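Local coordinates for cyanate lyase C-terminal domain-containing protein (Tetranychus urticae, PDB 5UK3) that probably catalyses the bicarbonate-dependent breakdown of cyanate to ammonia and carbon dioxide, working as a cyanase assembled from ten copies of the chain, at residues Leu33-Met38 and Trp48-Leu53; Gln40-Asn45 and Ala64-Asp69; Leu97-Arg100 and Phe105-Tyr108. One frame throughout, in Å; residues are numbered along the deposited sequence.

Overall arrangement
Contacts 1 and 2 share helix 35-42 and lie in the helical N-terminal domain, their centres about 8 Å apart. Contact 1 is the core one: aromatic and aliphatic side chains join helix 35-42 to helix 46-53. Contact 2 links the end of helix 35-42 to helix 61-70 and runs from that core, at Leu42 and Ile67, out to a surface arginine. Leu49 and Leu53 of contact 1 touch Ile67, so the two contacts share one apolar core. Contact 3, centred about 24 Å from contact 1, is a weak polar bond within helix 96-120 of the C-terminal domain, between buried Tyr99 and partly exposed Lys106. Contacts 1 and 3 both meet a second subunit.

Contact 1: Leu33-Met38 and Trp48-Leu53; sequences LTYQQM and WLTSVL
Thr50 lays its methyl group over one face of the Tyr35 ring, a CH-pi contact in which CG2 is 3.9 Å from the ring centroid and 22° off the ring normal, on the CD1-CE1 side. With CG2 anti to the backbone N of Thr50, OG1 turns back along its own helix, where it is hydrogen-bonded to Lys46 O. The remaining packing is apolar. Leu53 CD1 comes to the edge of the tyrosine, near its plane, 4.1 Å from Tyr35 CE1. The same methyl meets the end of Met38 tip to tip, 4.0 Å from Met38 CE, which the bend at chi3 (68°) helps to place. One turn back, Leu49 CD2 rests on Met38 CB at 3.7 Å. An alanine in place of Tyr35 is likely to open a gap beside Thr50 CG2 and Leu53 CD1, leaving both methyls without their aromatic partner. Polar bonds fix the start of the first helix: Thr34 and Gln37 form a capping box, Gln37 N donating to Thr34 OG1 at 3.1 Å and Thr34 N to Gln37 OE1 at 3.1 Å. Helices 35-42 and 46-53 make the helix-turn-helix pair of this N-terminal domain. Lys28, near helix 23-31's end, adds a cation-pi contact to Tyr35, and Glu118 of a second subunit accepts from Tyr35 N. Phe24 of helix 23-31 touches Leu53, and Ile67 of helix 61-70 packs against both Leu49 and Leu53.

Contact 2: Gln40-Asn45 and Ala64-Asp69; sequences QLLSVN and AHRICD
Over one face of the Arg66 guanidinium lies a methyl of Leu42, with CD2 3.6 Å above the plane and displaced toward the rim; Leu41 O approaches obliquely, 3.1 Å from Arg66 NH1, at an angle too poor for a hydrogen bond. The contact belongs to the helical N-terminal domain, of the helix-turn-helix class, and joins the end of helix 35-42 to helix 61-70. The leucine and arginine side chains run antiparallel past one another, and Leu42 CD2 touches the arginine at two points along its chain, Arg66 CB and Arg66 NE, each 3.7 Å away. The bend at chi3 (93°) turns the guanidinium back over the leucine and toward the last turn of the first helix, where backbone carbonyls gather. Those carbonyls would probably attract the positive group electrostatically, even though no bond is formed with Leu41 O. Just beyond, Ser43 leaves the helix with positive phi (59°), on the way to helix 46-53. The outer half of the contact, at Arg66, lies at the surface, whereas the inner half is buried: Ile67 also packs on Leu81 of helix 78-82. Leu42 thus has a methyl for each half. While CD2 serves the arginine, the other branch meets the isoleucine; the Leu42 and Ile67 side chains run roughly perpendicular, with Leu42 CD1 3.9 Å from Ile67 CG1.

Contact 3: Leu97-Arg100 and Phe105-Tyr108; sequences LIYR and FKVY
Tyr99 OH accepts a weak hydrogen bond from Lys106 NZ, 3.2 Å away, and this is the one polar bond between 97-100 and 105-108. Both segments belong to a single long helix, 96-120, in the C-terminal cyanate lyase domain, where it accompanies a two-stranded antiparallel hairpin. The two residues are seven positions apart, which is nearly two full helical turns, so they emerge on the same side of the helix although Tyr99 CA and Lys106 CA are 10.4 Å apart. Both side chains are needed to bridge that distance. Tyr99 has its ring anti to the backbone N (chi1 180°), and the phenol end comes much nearer to the second segment than the start of the side chain would suggest. The CB of Lys106 points toward 97-100; the chain then bends at chi3 (-99°), which turns CE and NZ to the hydroxyl, and the tyrosine and lysine meet nearly at right angles. The ammonium stands obliquely to the ring, and its charge would probably draw electron density toward the phenol oxygen. Tyr99 is buried, while Lys106 is partly exposed, so the lysine lies at the outer margin of the contact. Other subunits close round this helix. The Tyr99 ring stacks on Tyr99 of a fourth subunit, and Glu103 of that subunit makes a salt bridge with Arg100. Phe105 stacks on Phe101 of a second subunit, whose Asn57 bonds Tyr108 OH. These contacts make the helix a surface of assembly in the decamer. Within the helix the lysine touches little of the tyrosine beyond its hydroxyl: Lys106 NZ is 3.8 Å from both Tyr99 CZ and Tyr99 CE1.

Contact 1: Leu33-Met38 and Trp48-Leu53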
# COMPACT_ATOMS: atom_id res chain seq x y z
N LEU I 33 -6.17 40.66 -8.25
CA LEU I 33 -7.19 40.05 -9.09
C LEU I 33 -7.77 38.78 -8.49
O LEU I 33 -7.02 37.95 -7.94
CB LEU I 33 -6.60 39.68 -10.45
CG LEU I 33 -6.49 40.81 -11.46
CD1 LEU I 33 -5.57 40.39 -12.60
CD2 LEU I 33 -7.87 41.20 -12.01
N THR I 34 -9.09 38.62 -8.55
CA THR I 34 -9.71 37.38 -8.14
C THR I 34 -9.85 36.48 -9.37
O THR I 34 -9.81 36.96 -10.49
CB THR I 34 -11.08 37.59 -7.51
OG1 THR I 34 -11.95 38.22 -8.45
CG2 THR I 34 -10.98 38.41 -6.25
N TYR I 35 -9.95 35.16 -9.15
CA TYR I 35 -10.14 34.21 -10.23
C TYR I 35 -11.44 34.55 -10.95
O TYR I 35 -11.48 34.54 -12.17
CB TYR I 35 -10.14 32.77 -9.72
CG TYR I 35 -8.84 32.25 -9.17
CD1 TYR I 35 -7.75 31.92 -10.02
CD2 TYR I 35 -8.68 32.05 -7.80
CE1 TYR I 35 -6.52 31.44 -9.53
CE2 TYR I 35 -7.50 31.55 -7.29
CZ TYR I 35 -6.40 31.23 -8.18
OH TYR I 35 -5.25 30.68 -7.60
N GLN I 36 -12.49 34.88 -10.20
CA GLN I 36 -13.75 35.40 -10.78
C GLN I 36 -13.55 36.55 -11.76
O GLN I 36 -14.01 36.50 -12.89
CB GLN I 36 -14.64 35.91 -9.64
CG GLN I 36 -16.00 36.48 -10.03
CD GLN I 36 -16.92 35.41 -10.55
OE1 GLN I 36 -17.61 34.74 -9.78
NE2 GLN I 36 -16.87 35.18 -11.86
N GLN I 37 -12.85 37.58 -11.32
CA GLN I 37 -12.56 38.74 -12.16
C GLN I 37 -11.85 38.33 -13.45
O GLN I 37 -12.24 38.78 -14.53
CB GLN I 37 -11.72 39.79 -11.42
CG GLN I 37 -12.52 40.62 -10.41
CD GLN I 37 -11.66 41.32 -9.35
OE1 GLN I 37 -10.41 41.29 -9.39
NE2 GLN I 37 -12.33 41.95 -8.39
N MET I 38 -10.79 37.54 -13.33
CA MET I 38 -10.02 37.14 -14.52
C MET I 38 -10.92 36.44 -15.54
O MET I 38 -10.76 36.60 -16.72
CB MET I 38 -8.85 36.24 -14.12
CG MET I 38 -7.73 36.97 -13.44
SD MET I 38 -6.32 35.88 -13.18
CE MET I 38 -5.73 35.59 -14.86
N TRP I 48 -11.98 26.32 -14.99
CA TRP I 48 -11.06 25.85 -16.05
C TRP I 48 -9.85 26.78 -16.10
O TRP I 48 -8.70 26.30 -16.16
CB TRP I 48 -11.75 25.84 -17.39
CG TRP I 48 -10.87 25.60 -18.52
CD1 TRP I 48 -10.48 24.40 -18.97
CD2 TRP I 48 -10.29 26.56 -19.40
NE1 TRP I 48 -9.67 24.54 -20.07
CE2 TRP I 48 -9.55 25.86 -20.36
CE3 TRP I 48 -10.33 27.94 -19.47
CZ2 TRP I 48 -8.84 26.48 -21.37
CZ3 TRP I 48 -9.65 28.57 -20.46
CH2 TRP I 48 -8.88 27.85 -21.40
N LEU I 49 -10.10 28.09 -16.12
CA LEU I 49 -9.03 29.07 -16.21
C LEU I 49 -8.10 28.88 -15.02
O LEU I 49 -6.87 28.86 -15.18
CB LEU I 49 -9.60 30.47 -16.20
CG LEU I 49 -8.62 31.63 -16.14
CD1 LEU I 49 -7.79 31.68 -17.42
CD2 LEU I 49 -9.33 32.97 -15.87
N THR I 50 -8.68 28.72 -13.84
CA THR I 50 -7.88 28.50 -12.66
C THR I 50 -6.95 27.30 -12.91
O THR I 50 -5.78 27.36 -12.59
CB THR I 50 -8.77 28.33 -11.42
OG1 THR I 50 -9.62 29.49 -11.27
CG2 THR I 50 -7.95 28.18 -10.16
N SER I 51 -7.49 26.21 -13.47
CA SER I 51 -6.71 25.03 -13.69
C SER I 51 -5.60 25.24 -14.72
O SER I 51 -4.56 24.59 -14.64
CB SER I 51 -7.58 23.85 -14.09
OG SER I 51 -7.95 23.94 -15.45
N VAL I 52 -5.81 26.13 -15.68
CA VAL I 52 -4.76 26.47 -16.62
C VAL I 52 -3.60 27.13 -15.87
O VAL I 52 -2.43 26.83 -16.11
CB VAL I 52 -5.27 27.42 -17.73
CG1 VAL I 52 -4.11 28.02 -18.50
CG2 VAL I 52 -6.17 26.68 -18.69
N LEU I 53 -3.94 28.11 -15.03
CA LEU I 53 -2.92 28.82 -14.27
C LEU I 53 -2.18 27.85 -13.33
O LEU I 53 -1.00 28.02 -13.11
CB LEU I 53 -3.52 29.96 -13.47
CG LEU I 53 -4.23 31.04 -14.23
CD1 LEU I 53 -4.89 31.99 -13.24
CD2 LEU I 53 -3.30 31.79 -15.12

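Contact 2: Gln40-Asn45 and Ala64-Asp69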
# COMPACT_ATOMS: atom_id res chain seq x y z
N GLN I 40 -14.18 36.62 -15.93
CA GLN I 40 -15.14 37.48 -16.56
C GLN I 40 -14.50 38.35 -17.60
O GLN I 40 -15.12 38.64 -18.60
CB GLN I 40 -15.82 38.29 -15.51
CG GLN I 40 -17.17 38.86 -15.84
CD GLN I 40 -17.93 39.10 -14.53
OE1 GLN I 40 -17.48 38.68 -13.42
NE2 GLN I 40 -19.07 39.79 -14.64
N LEU I 41 -13.28 38.82 -17.36
CA LEU I 41 -12.61 39.66 -18.34
C LEU I 41 -12.29 38.88 -19.60
O LEU I 41 -12.39 39.40 -20.70
CB LEU I 41 -11.34 40.26 -17.75
CG LEU I 41 -11.58 41.23 -16.61
CD1 LEU I 41 -10.25 41.66 -16.01
CD2 LEU I 41 -12.35 42.44 -17.11
N LEU I 42 -11.88 37.63 -19.42
CA LEU I 42 -11.52 36.78 -20.53
C LEU I 42 -12.65 35.98 -21.17
O LEU I 42 -12.43 35.33 -22.18
CB LEU I 42 -10.42 35.82 -20.07
CG LEU I 42 -9.11 36.55 -19.65
CD1 LEU I 42 -8.22 35.70 -18.79
CD2 LEU I 42 -8.33 36.98 -20.87
N SER I 43 -13.86 36.03 -20.59
CA SER I 43 -15.05 35.29 -21.07
C SER I 43 -14.86 33.78 -21.13
O SER I 43 -15.10 33.16 -22.16
CB SER I 43 -15.51 35.83 -22.43
OG SER I 43 -16.02 37.15 -22.29
N VAL I 44 -14.36 33.20 -20.03
CA VAL I 44 -14.11 31.76 -19.92
C VAL I 44 -14.57 31.24 -18.56
O VAL I 44 -14.77 32.02 -17.62
CB VAL I 44 -12.62 31.42 -20.09
CG1 VAL I 44 -12.13 31.79 -21.47
CG2 VAL I 44 -11.75 32.08 -19.01
N ASN I 45 -14.71 29.92 -18.47
CA ASN I 45 -15.11 29.26 -17.26
C ASN I 45 -14.07 29.51 -16.16
O ASN I 45 -12.90 29.28 -16.35
CB ASN I 45 -15.21 27.73 -17.48
CG ASN I 45 -15.73 27.00 -16.27
OD1 ASN I 45 -16.70 27.44 -15.59
ND2 ASN I 45 -15.10 25.92 -15.93
N ALA I 64 -3.59 32.60 -24.24
CA ALA I 64 -2.37 32.69 -23.44
C ALA I 64 -1.83 34.12 -23.43
O ALA I 64 -1.44 34.61 -22.36
CB ALA I 64 -1.34 31.70 -23.94
N HIS I 65 -1.77 34.76 -24.60
CA HIS I 65 -1.28 36.16 -24.68
C HIS I 65 -2.16 37.08 -23.84
O HIS I 65 -1.68 37.87 -23.06
CB HIS I 65 -1.21 36.70 -26.11
CG HIS I 65 -0.06 36.18 -26.92
ND1 HIS I 65 1.24 36.19 -26.46
CD2 HIS I 65 -0.01 35.71 -28.19
CE1 HIS I 65 2.04 35.70 -27.38
NE2 HIS I 65 1.31 35.40 -28.44
N ARG I 66 -3.44 36.90 -23.97
CA ARG I 66 -4.41 37.68 -23.18
C ARG I 66 -4.31 37.48 -21.67
O ARG I 66 -4.44 38.43 -20.92
CB ARG I 66 -5.84 37.36 -23.62
CG ARG I 66 -6.36 38.29 -24.65
CD ARG I 66 -7.75 38.02 -24.87
NE ARG I 66 -8.65 38.82 -24.07
CZ ARG I 66 -9.95 38.62 -24.06
NH1 ARG I 66 -10.72 39.36 -23.29
NH2 ARG I 66 -10.50 37.70 -24.88
N ILE I 67 -4.08 36.24 -21.23
CA ILE I 67 -3.82 35.97 -19.82
C ILE I 67 -2.60 36.77 -19.36
O ILE I 67 -2.61 37.41 -18.32
CB ILE I 67 -3.64 34.45 -19.54
CG1 ILE I 67 -4.98 33.75 -19.63
CG2 ILE I 67 -3.05 34.19 -18.16
CD1 ILE I 67 -4.90 32.25 -19.82
N CYS I 68 -1.53 36.71 -20.14
CA CYS I 68 -0.34 37.43 -19.79
C CYS I 68 -0.57 38.93 -19.60
O CYS I 68 0.03 39.55 -18.75
CB CYS I 68 0.75 37.15 -20.83
SG CYS I 68 1.32 35.43 -20.81
N ASP I 69 -1.33 39.55 -20.46
CA ASP I 69 -1.63 40.96 -20.32
C ASP I 69 -2.46 41.28 -19.13
O ASP I 69 -2.34 42.37 -18.58
CB ASP I 69 -2.52 41.30 -21.55
CG ASP I 69 -1.74 41.58 -22.82
OD1 ASP I 69 -0.50 41.40 -22.76
OD2 ASP I 69 -2.41 41.88 -23.88

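Contact 3: Leu97-Arg100 and Phe105-Tyr108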
# COMPACT_ATOMS: atom_id res chain seq x y z
N LEU I 97 -9.49 19.93 2.88
CA LEU I 97 -10.48 20.41 1.97
C LEU I 97 -10.69 19.41 0.88
O LEU I 97 -11.82 19.15 0.49
CB LEU I 97 -10.08 21.74 1.38
CG LEU I 97 -11.11 22.45 0.53
CD1 LEU I 97 -10.93 23.96 0.69
CD2 LEU I 97 -11.04 22.06 -0.95
N ILE I 98 -9.64 18.85 0.36
CA ILE I 98 -9.78 17.92 -0.74
C ILE I 98 -10.29 16.58 -0.25
O ILE I 98 -11.11 15.96 -0.92
CB ILE I 98 -8.42 17.73 -1.52
CG1 ILE I 98 -7.84 19.07 -2.03
CG2 ILE I 98 -8.61 16.67 -2.59
CD1 ILE I 98 -8.57 19.64 -3.22
N TYR I 99 -9.78 16.11 0.88
CA TYR I 99 -10.24 14.83 1.45
C TYR I 99 -11.75 14.79 1.56
O TYR I 99 -12.36 13.80 1.23
CB TYR I 99 -9.67 14.53 2.83
CG TYR I 99 -10.19 13.22 3.33
CD1 TYR I 99 -9.65 12.04 2.90
CD2 TYR I 99 -11.26 13.17 4.19
CE1 TYR I 99 -10.16 10.83 3.37
CE2 TYR I 99 -11.78 11.98 4.65
CZ TYR I 99 -11.23 10.80 4.23
OH TYR I 99 -11.74 9.62 4.74
N ARG I 100 -12.35 15.92 1.93
CA ARG I 100 -13.80 15.98 2.08
C ARG I 100 -14.50 15.60 0.79
O ARG I 100 -15.44 14.82 0.81
CB ARG I 100 -14.21 17.39 2.47
CG ARG I 100 -14.49 17.58 3.94
CD ARG I 100 -13.37 17.05 4.79
NE ARG I 100 -13.44 17.59 6.14
CZ ARG I 100 -12.50 17.42 7.05
NH1 ARG I 100 -12.64 17.94 8.25
NH2 ARG I 100 -11.42 16.72 6.76
N PHE I 105 -17.71 11.12 -2.03
CA PHE I 105 -18.00 10.03 -3.01
C PHE I 105 -17.82 8.64 -2.42
O PHE I 105 -18.26 7.68 -2.99
CB PHE I 105 -17.19 10.24 -4.30
CG PHE I 105 -17.62 11.44 -5.05
CD1 PHE I 105 -18.73 11.39 -5.86
CD2 PHE I 105 -17.00 12.64 -4.88
CE1 PHE I 105 -19.19 12.52 -6.53
CE2 PHE I 105 -17.44 13.78 -5.52
CZ PHE I 105 -18.54 13.72 -6.36
N LYS I 106 -17.14 8.54 -1.30
CA LYS I 106 -17.10 7.28 -0.58
C LYS I 106 -18.47 6.99 0.03
O LYS I 106 -18.93 5.86 -0.00
CB LYS I 106 -15.98 7.24 0.47
CG LYS I 106 -14.71 6.61 -0.06
CD LYS I 106 -13.64 6.45 1.01
CE LYS I 106 -12.61 7.58 0.97
NZ LYS I 106 -11.79 7.61 2.21
N VAL I 107 -19.11 8.02 0.55
CA VAL I 107 -20.39 7.87 1.18
C VAL I 107 -21.55 7.80 0.18
O VAL I 107 -22.40 6.92 0.29
CB VAL I 107 -20.62 9.00 2.19
CG1 VAL I 107 -22.06 8.99 2.68
CG2 VAL I 107 -19.70 8.85 3.37
N TYR I 108 -21.60 8.71 -0.79
CA TYR I 108 -22.70 8.77 -1.75
C TYR I 108 -22.43 8.10 -3.10
O TYR I 108 -23.27 8.11 -4.01
CB TYR I 108 -23.12 10.21 -1.97
CG TYR I 108 -23.66 10.81 -0.75
CD1 TYR I 108 -24.95 10.56 -0.34
CD2 TYR I 108 -22.90 11.62 0.02
CE1 TYR I 108 -25.47 11.13 0.82
CE2 TYR I 108 -23.40 12.21 1.18
CZ TYR I 108 -24.70 11.97 1.58
OH TYR I 108 -25.17 12.60 2.71